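Local coordinates for alpha-galactosidase (Thermus thermophilus, PDB 6LCJ), which probably hydrolyses terminal alpha-linked galactose from oligosaccharides, acting as a glycoside hydrolase, at residues 100-114 against 126-140. Residues are numbered along the deposited sequence; the frame is centred on the assembly and turned at random.
Sequences DGRALLLGALDLGAR and YAGKGGAWFLAYGPE
Tyr137 CE2 sits over one face of the Arg102 guanidinium, near its rim, 3.4 Å from Arg102 NH2; the guanidinium and ring planes are 42° apart. The arginine chain bends at chi3 (-66°), which brings NE into a salt bridge with Asp100 OD2 (2.9 Å), in the guanidinium plane, while NH1 is hydrogen-bonded to Gly9 O. A leucine here would probably leave Asp100 without its charged mate and Gly9 O without this donor. Strands 102-108 and 132-137 run antiparallel, with paired backbone bonds at Leu105 and Ala136 and at Gly107 and Phe134; Phe134 N reaches Gly107 O at 2.7 Å. Leu104, Leu106, Leu135 and Trp133 share one face, where Leu106 CG rests 3.8 Å from Trp133 CE3. At the far end the Tyr126 hydroxyl donates to Ala132 O (2.6 Å), in the carbonyl plane, and accepts from Asp110 N; Leu109 N also reaches Ala132 O, from above that plane. Asp110 OD2 takes Ala132 N at 3.0 Å, while Ala113 CB packs over a face of the Tyr126 ring. The two strands are central in an antiparallel sheet of the N-terminal beta domain, flanked by 93-97 and 26-30. Val34 and Val36 of strand 33-37, in the other antiparallel sheet, cover the Leu104-Leu106-Trp133-Leu135 face, and helix 140-149 packs on the opposite face, against Leu105, Phe134 and Ala136.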
ATOM      1  N   ASP E 100      -9.722  44.936  -1.488  1.00 65.82           N
ATOM      2  CA  ASP E 100      -9.678  46.294  -0.966  1.00 62.02           C
ATOM      3  C   ASP E 100      -9.392  46.365   0.532  1.00 67.48           C
ATOM      4  O   ASP E 100      -9.485  47.453   1.114  1.00 61.96           O
ATOM      5  CB  ASP E 100     -11.002  46.990  -1.256  1.00 65.04           C
ATOM      6  CG  ASP E 100     -12.194  46.116  -0.915  1.00 69.73           C
ATOM      7  OD1 ASP E 100     -12.128  44.894  -1.188  1.00 67.62           O
ATOM      8  OD2 ASP E 100     -13.190  46.649  -0.366  1.00 66.59           O
ATOM      9  N   GLY E 101      -9.060  45.244   1.171  1.00 67.76           N
ATOM     10  CA  GLY E 101      -8.863  45.235   2.608  1.00 62.31           C
ATOM     11  C   GLY E 101     -10.130  45.259   3.442  1.00 64.68           C
ATOM     12  O   GLY E 101     -10.050  45.456   4.665  1.00 61.81           O
ATOM     13  N   ARG E 102     -11.296  45.088   2.831  1.00 55.67           N
ATOM     14  CA  ARG E 102     -12.511  44.901   3.601  1.00 51.65           C
ATOM     15  C   ARG E 102     -12.755  43.410   3.811  1.00 50.14           C
ATOM     16  O   ARG E 102     -12.358  42.570   2.995  1.00 50.08           O
ATOM     17  CB  ARG E 102     -13.696  45.574   2.913  1.00 49.81           C
ATOM     18  CG  ARG E 102     -13.520  47.093   2.846  1.00 54.38           C
ATOM     19  CD  ARG E 102     -14.821  47.837   2.606  1.00 48.99           C
ATOM     20  NE  ARG E 102     -15.376  47.541   1.290  1.00 59.21           N
ATOM     21  CZ  ARG E 102     -16.680  47.535   1.025  1.00 66.94           C
ATOM     22  NH1 ARG E 102     -17.555  47.822   1.992  1.00 57.17           N
ATOM     23  NH2 ARG E 102     -17.108  47.245  -0.203  1.00 58.28           N
ATOM     24  N   ALA E 103     -13.386  43.083   4.936  1.00 43.76           N
ATOM     25  CA  ALA E 103     -13.581  41.699   5.343  1.00 41.08           C
ATOM     26  C   ALA E 103     -15.063  41.341   5.375  1.00 36.80           C
ATOM     27  O   ALA E 103     -15.896  42.123   5.839  1.00 35.76           O
ATOM     28  CB  ALA E 103     -12.956  41.445   6.711  1.00 34.27           C
ATOM     29  N   LEU E 104     -15.386  40.162   4.862  1.00 37.61           N
ATOM     30  CA  LEU E 104     -16.698  39.561   5.059  1.00 37.91           C
ATOM     31  C   LEU E 104     -16.578  38.617   6.251  1.00 32.28           C
ATOM     32  O   LEU E 104     -15.860  37.615   6.180  1.00 34.41           O
ATOM     33  CB  LEU E 104     -17.158  38.825   3.801  1.00 38.43           C
ATOM     34  CG  LEU E 104     -18.522  38.142   3.881  1.00 39.42           C
ATOM     35  CD1 LEU E 104     -19.627  39.182   3.849  1.00 35.34           C
ATOM     36  CD2 LEU E 104     -18.672  37.147   2.751  1.00 38.11           C
ATOM     37  N   LEU E 105     -17.269  38.937   7.339  1.00 29.18           N
ATOM     38  CA  LEU E 105     -17.157  38.214   8.598  1.00 31.74           C
ATOM     39  C   LEU E 105     -18.418  37.411   8.867  1.00 28.71           C
ATOM     40  O   LEU E 105     -19.529  37.934   8.750  1.00 31.49           O
ATOM     41  CB  LEU E 105     -16.907  39.174   9.766  1.00 31.66           C
ATOM     42  CG  LEU E 105     -16.690  38.598  11.166  1.00 29.13           C
ATOM     43  CD1 LEU E 105     -15.746  39.477  11.984  1.00 27.18           C
ATOM     44  CD2 LEU E 105     -18.020  38.402  11.916  1.00 31.63           C
ATOM     45  N   LEU E 106     -18.232  36.153   9.258  1.00 29.72           N
ATOM     46  CA  LEU E 106     -19.300  35.279   9.725  1.00 28.63           C
ATOM     47  C   LEU E 106     -18.881  34.729  11.081  1.00 27.98           C
ATOM     48  O   LEU E 106     -17.912  33.967  11.166  1.00 27.93           O
ATOM     49  CB  LEU E 106     -19.551  34.145   8.730  1.00 29.49           C
ATOM     50  CG  LEU E 106     -20.578  33.112   9.187  1.00 31.36           C
ATOM     51  CD1 LEU E 106     -21.994  33.681   9.012  1.00 25.81           C
ATOM     52  CD2 LEU E 106     -20.394  31.773   8.464  1.00 27.93           C
ATOM     53  N   GLY E 107     -19.612  35.095  12.134  1.00 27.74           N
ATOM     54  CA  GLY E 107     -19.257  34.679  13.480  1.00 27.45           C
ATOM     55  C   GLY E 107     -20.398  34.122  14.311  1.00 28.60           C
ATOM     56  O   GLY E 107     -21.482  34.702  14.367  1.00 31.97           O
ATOM     57  N   ALA E 108     -20.162  33.000  14.981  1.00 26.22           N
ATOM     58  CA  ALA E 108     -21.187  32.403  15.824  1.00 28.29           C
ATOM     59  C   ALA E 108     -21.482  33.261  17.052  1.00 33.88           C
ATOM     60  O   ALA E 108     -20.580  33.831  17.674  1.00 32.95           O
ATOM     61  CB  ALA E 108     -20.753  31.016  16.271  1.00 29.70           C
ATOM     62  N   LEU E 109     -22.757  33.339  17.407  1.00 32.22           N
ATOM     63  CA  LEU E 109     -23.191  33.991  18.632  1.00 30.66           C
ATOM     64  C   LEU E 109     -23.498  32.999  19.749  1.00 32.98           C
ATOM     65  O   LEU E 109     -23.819  33.427  20.856  1.00 34.20           O
ATOM     66  CB  LEU E 109     -24.419  34.868  18.353  1.00 28.60           C
ATOM     67  CG  LEU E 109     -24.114  36.036  17.412  1.00 33.53           C
ATOM     68  CD1 LEU E 109     -25.327  36.920  17.207  1.00 36.69           C
ATOM     69  CD2 LEU E 109     -22.945  36.856  17.938  1.00 34.72           C
ATOM     70  N   ASP E 110     -23.404  31.689  19.483  1.00 30.67           N
ATOM     71  CA  ASP E 110     -23.585  30.623  20.460  1.00 31.93           C
ATOM     72  C   ASP E 110     -22.379  29.680  20.438  1.00 31.97           C
ATOM     73  O   ASP E 110     -21.470  29.804  19.611  1.00 32.07           O
ATOM     74  CB  ASP E 110     -24.870  29.821  20.186  1.00 35.67           C
ATOM     75  CG  ASP E 110     -26.127  30.669  20.284  1.00 47.64           C
ATOM     76  OD1 ASP E 110     -26.412  31.212  21.380  1.00 55.97           O
ATOM     77  OD2 ASP E 110     -26.844  30.784  19.264  1.00 50.47           O
ATOM     78  N   LEU E 111     -22.423  28.688  21.324  1.00 28.50           N
ATOM     79  CA  LEU E 111     -21.358  27.709  21.505  1.00 32.55           C
ATOM     80  C   LEU E 111     -21.326  26.666  20.393  1.00 33.14           C
ATOM     81  O   LEU E 111     -22.355  26.303  19.818  1.00 36.08           O
ATOM     82  CB  LEU E 111     -21.546  26.957  22.824  1.00 29.91           C
ATOM     83  CG  LEU E 111     -21.505  27.726  24.132  1.00 34.50           C
ATOM     84  CD1 LEU E 111     -22.228  26.937  25.221  1.00 32.15           C
ATOM     85  CD2 LEU E 111     -20.060  27.999  24.520  1.00 35.21           C
ATOM     86  N   GLY E 112     -20.132  26.140  20.136  1.00 32.28           N
ATOM     87  CA  GLY E 112     -20.002  24.895  19.404  1.00 30.14           C
ATOM     88  C   GLY E 112     -20.004  25.010  17.899  1.00 30.83           C
ATOM     89  O   GLY E 112     -20.387  24.056  17.223  1.00 31.34           O
ATOM     90  N   ALA E 113     -19.576  26.146  17.351  1.00 29.22           N
ATOM     91  CA  ALA E 113     -19.599  26.379  15.917  1.00 28.05           C
ATOM     92  C   ALA E 113     -18.195  26.348  15.313  1.00 29.94           C
ATOM     93  O   ALA E 113     -17.198  26.665  15.970  1.00 25.76           O
ATOM     94  CB  ALA E 113     -20.269  27.716  15.600  1.00 24.52           C
ATOM     95  N   ARG E 114     -18.133  25.948  14.045  1.00 30.47           N
ATOM     96  CA  ARG E 114     -16.932  26.039  13.234  1.00 26.34           C
ATOM     97  C   ARG E 114     -17.280  26.747  11.932  1.00 30.29           C
ATOM     98  O   ARG E 114     -18.443  26.806  11.535  1.00 32.24           O
ATOM     99  CB  ARG E 114     -16.350  24.664  12.951  1.00 23.17           C
ATOM    100  CG  ARG E 114     -15.927  23.896  14.185  1.00 25.43           C
ATOM    101  CD  ARG E 114     -15.389  22.580  13.742  1.00 26.81           C
ATOM    102  NE  ARG E 114     -14.979  21.682  14.810  1.00 29.17           N
ATOM    103  CZ  ARG E 114     -15.691  20.642  15.232  1.00 31.55           C
ATOM    104  NH1 ARG E 114     -16.889  20.380  14.710  1.00 31.87           N
ATOM    105  NH2 ARG E 114     -15.209  19.873  16.193  1.00 30.00           N
ATOM    106  N   TYR E 126     -22.787  24.618  13.131  1.00 32.91           N
ATOM    107  CA  TYR E 126     -22.857  24.285  14.546  1.00 33.87           C
ATOM    108  C   TYR E 126     -22.719  22.779  14.720  1.00 34.41           C
ATOM    109  O   TYR E 126     -23.294  22.000  13.962  1.00 39.50           O
ATOM    110  CB  TYR E 126     -24.177  24.776  15.147  1.00 37.22           C
ATOM    111  CG  TYR E 126     -24.147  26.221  15.631  1.00 34.69           C
ATOM    112  CD1 TYR E 126     -23.562  26.565  16.846  1.00 31.75           C
ATOM    113  CD2 TYR E 126     -24.712  27.235  14.873  1.00 32.31           C
ATOM    114  CE1 TYR E 126     -23.529  27.895  17.285  1.00 28.73           C
ATOM    115  CE2 TYR E 126     -24.687  28.554  15.301  1.00 32.31           C
ATOM    116  CZ  TYR E 126     -24.096  28.878  16.502  1.00 31.56           C
ATOM    117  OH  TYR E 126     -24.091  30.185  16.910  1.00 31.08           O
ATOM    118  N   ALA E 127     -21.935  22.368  15.715  1.00 37.63           N
ATOM    119  CA  ALA E 127     -21.700  20.941  15.929  1.00 44.63           C
ATOM    120  C   ALA E 127     -22.887  20.278  16.628  1.00 51.86           C
ATOM    121  O   ALA E 127     -23.389  19.240  16.176  1.00 48.97           O
ATOM    122  CB  ALA E 127     -20.416  20.736  16.734  1.00 37.31           C
ATOM    123  N   GLY E 128     -23.347  20.858  17.731  1.00 47.12           N
ATOM    124  CA  GLY E 128     -24.544  20.366  18.378  1.00 52.15           C
ATOM    125  C   GLY E 128     -25.804  21.060  17.895  1.00 54.68           C
ATOM    126  O   GLY E 128     -26.113  21.057  16.698  1.00 57.68           O
ATOM    127  N   LYS E 129     -26.550  21.658  18.817  1.00 58.12           N
ATOM    128  CA  LYS E 129     -27.775  22.332  18.417  1.00 63.50           C
ATOM    129  C   LYS E 129     -27.445  23.650  17.729  1.00 61.79           C
ATOM    130  O   LYS E 129     -26.417  24.281  18.013  1.00 56.23           O
ATOM    131  CB  LYS E 129     -28.682  22.567  19.627  1.00 61.37           C
ATOM    132  CG  LYS E 129     -27.961  23.024  20.885  1.00 63.52           C
ATOM    133  CD  LYS E 129     -28.901  23.793  21.820  1.00 65.49           C
ATOM    134  CE  LYS E 129     -28.143  24.855  22.618  1.00 69.79           C
ATOM    135  NZ  LYS E 129     -29.033  25.767  23.402  1.00 70.82           N
ATOM    136  N   GLY E 130     -28.335  24.055  16.808  1.00 58.72           N
ATOM    137  CA  GLY E 130     -28.185  25.251  15.986  1.00 38.80           C
ATOM    138  C   GLY E 130     -27.929  26.536  16.747  1.00 42.34           C
ATOM    139  O   GLY E 130     -27.642  26.516  17.949  1.00 52.92           O
ATOM    140  N   GLY E 131     -28.020  27.671  16.068  1.00 39.34           N
ATOM    141  CA  GLY E 131     -27.780  28.921  16.755  1.00 35.05           C
ATOM    142  C   GLY E 131     -27.757  30.079  15.788  1.00 39.92           C
ATOM    143  O   GLY E 131     -28.052  29.939  14.596  1.00 39.05           O
ATOM    144  N   ALA E 132     -27.397  31.236  16.338  1.00 35.49           N
ATOM    145  CA  ALA E 132     -27.388  32.492  15.613  1.00 39.02           C
ATOM    146  C   ALA E 132     -25.983  32.808  15.118  1.00 39.35           C
ATOM    147  O   ALA E 132     -24.992  32.190  15.525  1.00 34.38           O
ATOM    148  CB  ALA E 132     -27.904  33.633  16.497  1.00 41.28           C
ATOM    149  N   TRP E 133     -25.912  33.822  14.252  1.00 34.25           N
ATOM    150  CA  TRP E 133     -24.688  34.209  13.580  1.00 32.46           C
ATOM    151  C   TRP E 133     -24.695  35.709  13.388  1.00 32.87           C
ATOM    152  O   TRP E 133     -25.743  36.312  13.169  1.00 35.72           O
ATOM    153  CB  TRP E 133     -24.540  33.563  12.199  1.00 30.92           C
ATOM    154  CG  TRP E 133     -24.528  32.086  12.200  1.00 33.29           C
ATOM    155  CD1 TRP E 133     -25.611  31.262  12.127  1.00 31.61           C
ATOM    156  CD2 TRP E 133     -23.373  31.237  12.264  1.00 28.40           C
ATOM    157  NE1 TRP E 133     -25.201  29.954  12.142  1.00 35.38           N
ATOM    158  CE2 TRP E 133     -23.831  29.912  12.225  1.00 30.94           C
ATOM    159  CE3 TRP E 133     -21.999  31.474  12.350  1.00 31.68           C
ATOM    160  CZ2 TRP E 133     -22.961  28.817  12.269  1.00 29.81           C
ATOM    161  CZ3 TRP E 133     -21.136  30.382  12.401  1.00 30.52           C
ATOM    162  CH2 TRP E 133     -21.624  29.075  12.366  1.00 28.46           C
ATOM    163  N   PHE E 134     -23.512  36.302  13.452  1.00 31.69           N
ATOM    164  CA  PHE E 134     -23.317  37.681  13.055  1.00 33.22           C
ATOM    165  C   PHE E 134     -22.671  37.662  11.685  1.00 35.24           C
ATOM    166  O   PHE E 134     -21.713  36.912  11.466  1.00 35.26           O
ATOM    167  CB  PHE E 134     -22.441  38.439  14.051  1.00 31.26           C
ATOM    168  CG  PHE E 134     -22.250  39.879  13.691  1.00 33.13           C
ATOM    169  CD1 PHE E 134     -23.348  40.715  13.554  1.00 34.39           C
ATOM    170  CD2 PHE E 134     -20.990  40.392  13.466  1.00 32.96           C
ATOM    171  CE1 PHE E 134     -23.194  42.042  13.210  1.00 34.95           C
ATOM    172  CE2 PHE E 134     -20.820  41.718  13.112  1.00 37.00           C
ATOM    173  CZ  PHE E 134     -21.935  42.551  12.989  1.00 38.49           C
ATOM    174  N   LEU E 135     -23.213  38.449  10.759  1.00 32.59           N
ATOM    175  CA  LEU E 135     -22.638  38.559   9.425  1.00 34.29           C
ATOM    176  C   LEU E 135     -22.478  40.029   9.092  1.00 34.09           C
ATOM    177  O   LEU E 135     -23.409  40.816   9.276  1.00 36.40           O
ATOM    178  CB  LEU E 135     -23.501  37.862   8.371  1.00 36.64           C
ATOM    179  CG  LEU E 135     -23.213  38.225   6.913  1.00 33.65           C
ATOM    180  CD1 LEU E 135     -21.946  37.551   6.440  1.00 30.75           C
ATOM    181  CD2 LEU E 135     -24.388  37.883   6.018  1.00 27.67           C
ATOM    182  N   ALA E 136     -21.300  40.396   8.609  1.00 34.00           N
ATOM    183  CA  ALA E 136     -20.981  41.789   8.382  1.00 36.97           C
ATOM    184  C   ALA E 136     -19.979  41.889   7.241  1.00 43.05           C
ATOM    185  O   ALA E 136     -19.235  40.946   6.958  1.00 38.33           O
ATOM    186  CB  ALA E 136     -20.429  42.434   9.656  1.00 36.66           C
ATOM    187  N   TYR E 137     -19.987  43.041   6.574  1.00 42.85           N
ATOM    188  CA  TYR E 137     -19.051  43.333   5.500  1.00 41.55           C
ATOM    189  C   TYR E 137     -18.633  44.786   5.635  1.00 40.37           C
ATOM    190  O   TYR E 137     -19.485  45.665   5.786  1.00 44.75           O
ATOM    191  CB  TYR E 137     -19.678  43.086   4.126  1.00 44.63           C
ATOM    192  CG  TYR E 137     -18.729  43.334   2.987  1.00 41.93           C
ATOM    193  CD1 TYR E 137     -17.424  42.865   3.033  1.00 38.97           C
ATOM    194  CD2 TYR E 137     -19.137  44.035   1.859  1.00 53.46           C
ATOM    195  CE1 TYR E 137     -16.546  43.086   1.990  1.00 47.74           C
ATOM    196  CE2 TYR E 137     -18.264  44.259   0.799  1.00 53.89           C
ATOM    197  CZ  TYR E 137     -16.970  43.785   0.872  1.00 53.33           C
ATOM    198  OH  TYR E 137     -16.104  44.005  -0.177  1.00 57.19           O
ATOM    199  N   GLY E 138     -17.335  45.037   5.605  1.00 36.49           N
ATOM    200  CA  GLY E 138     -16.837  46.362   5.855  1.00 36.28           C
ATOM    201  C   GLY E 138     -15.363  46.339   6.158  1.00 42.53           C
ATOM    202  O   GLY E 138     -14.692  45.315   5.987  1.00 43.14           O
ATOM    203  N   PRO E 139     -14.827  47.480   6.599  1.00 43.10           N
ATOM    204  CA  PRO E 139     -13.422  47.529   7.016  1.00 44.33           C
ATOM    205  C   PRO E 139     -13.140  46.482   8.083  1.00 41.95           C
ATOM    206  O   PRO E 139     -13.964  46.232   8.966  1.00 39.77           O
ATOM    207  CB  PRO E 139     -13.257  48.956   7.556  1.00 34.12           C
ATOM    208  CG  PRO E 139     -14.336  49.732   6.915  1.00 33.97           C
ATOM    209  CD  PRO E 139     -15.487  48.791   6.720  1.00 39.84           C
ATOM    210  N   GLU E 140     -11.961  45.867   7.978  1.00 43.24           N
ATOM    211  CA  GLU E 140     -11.574  44.757   8.844  1.00 39.78           C
ATOM    212  C   GLU E 140     -11.818  45.070  10.318  1.00 44.90           C
ATOM    213  O   GLU E 140     -12.478  44.304  11.027  1.00 44.14           O
ATOM    214  CB  GLU E 140     -10.101  44.436   8.599  1.00 41.27           C
ATOM    215  CG  GLU E 140      -9.692  43.019   8.901  1.00 46.51           C
ATOM    216  CD  GLU E 140      -8.279  42.724   8.418  1.00 49.86           C
ATOM    217  OE1 GLU E 140      -8.092  42.508   7.195  1.00 47.24           O
ATOM    218  OE2 GLU E 140      -7.353  42.731   9.264  1.00 48.11           O
TER
HETATM  219  O   HOH W   1     -23.268  23.713  18.806  1.00 46.26           O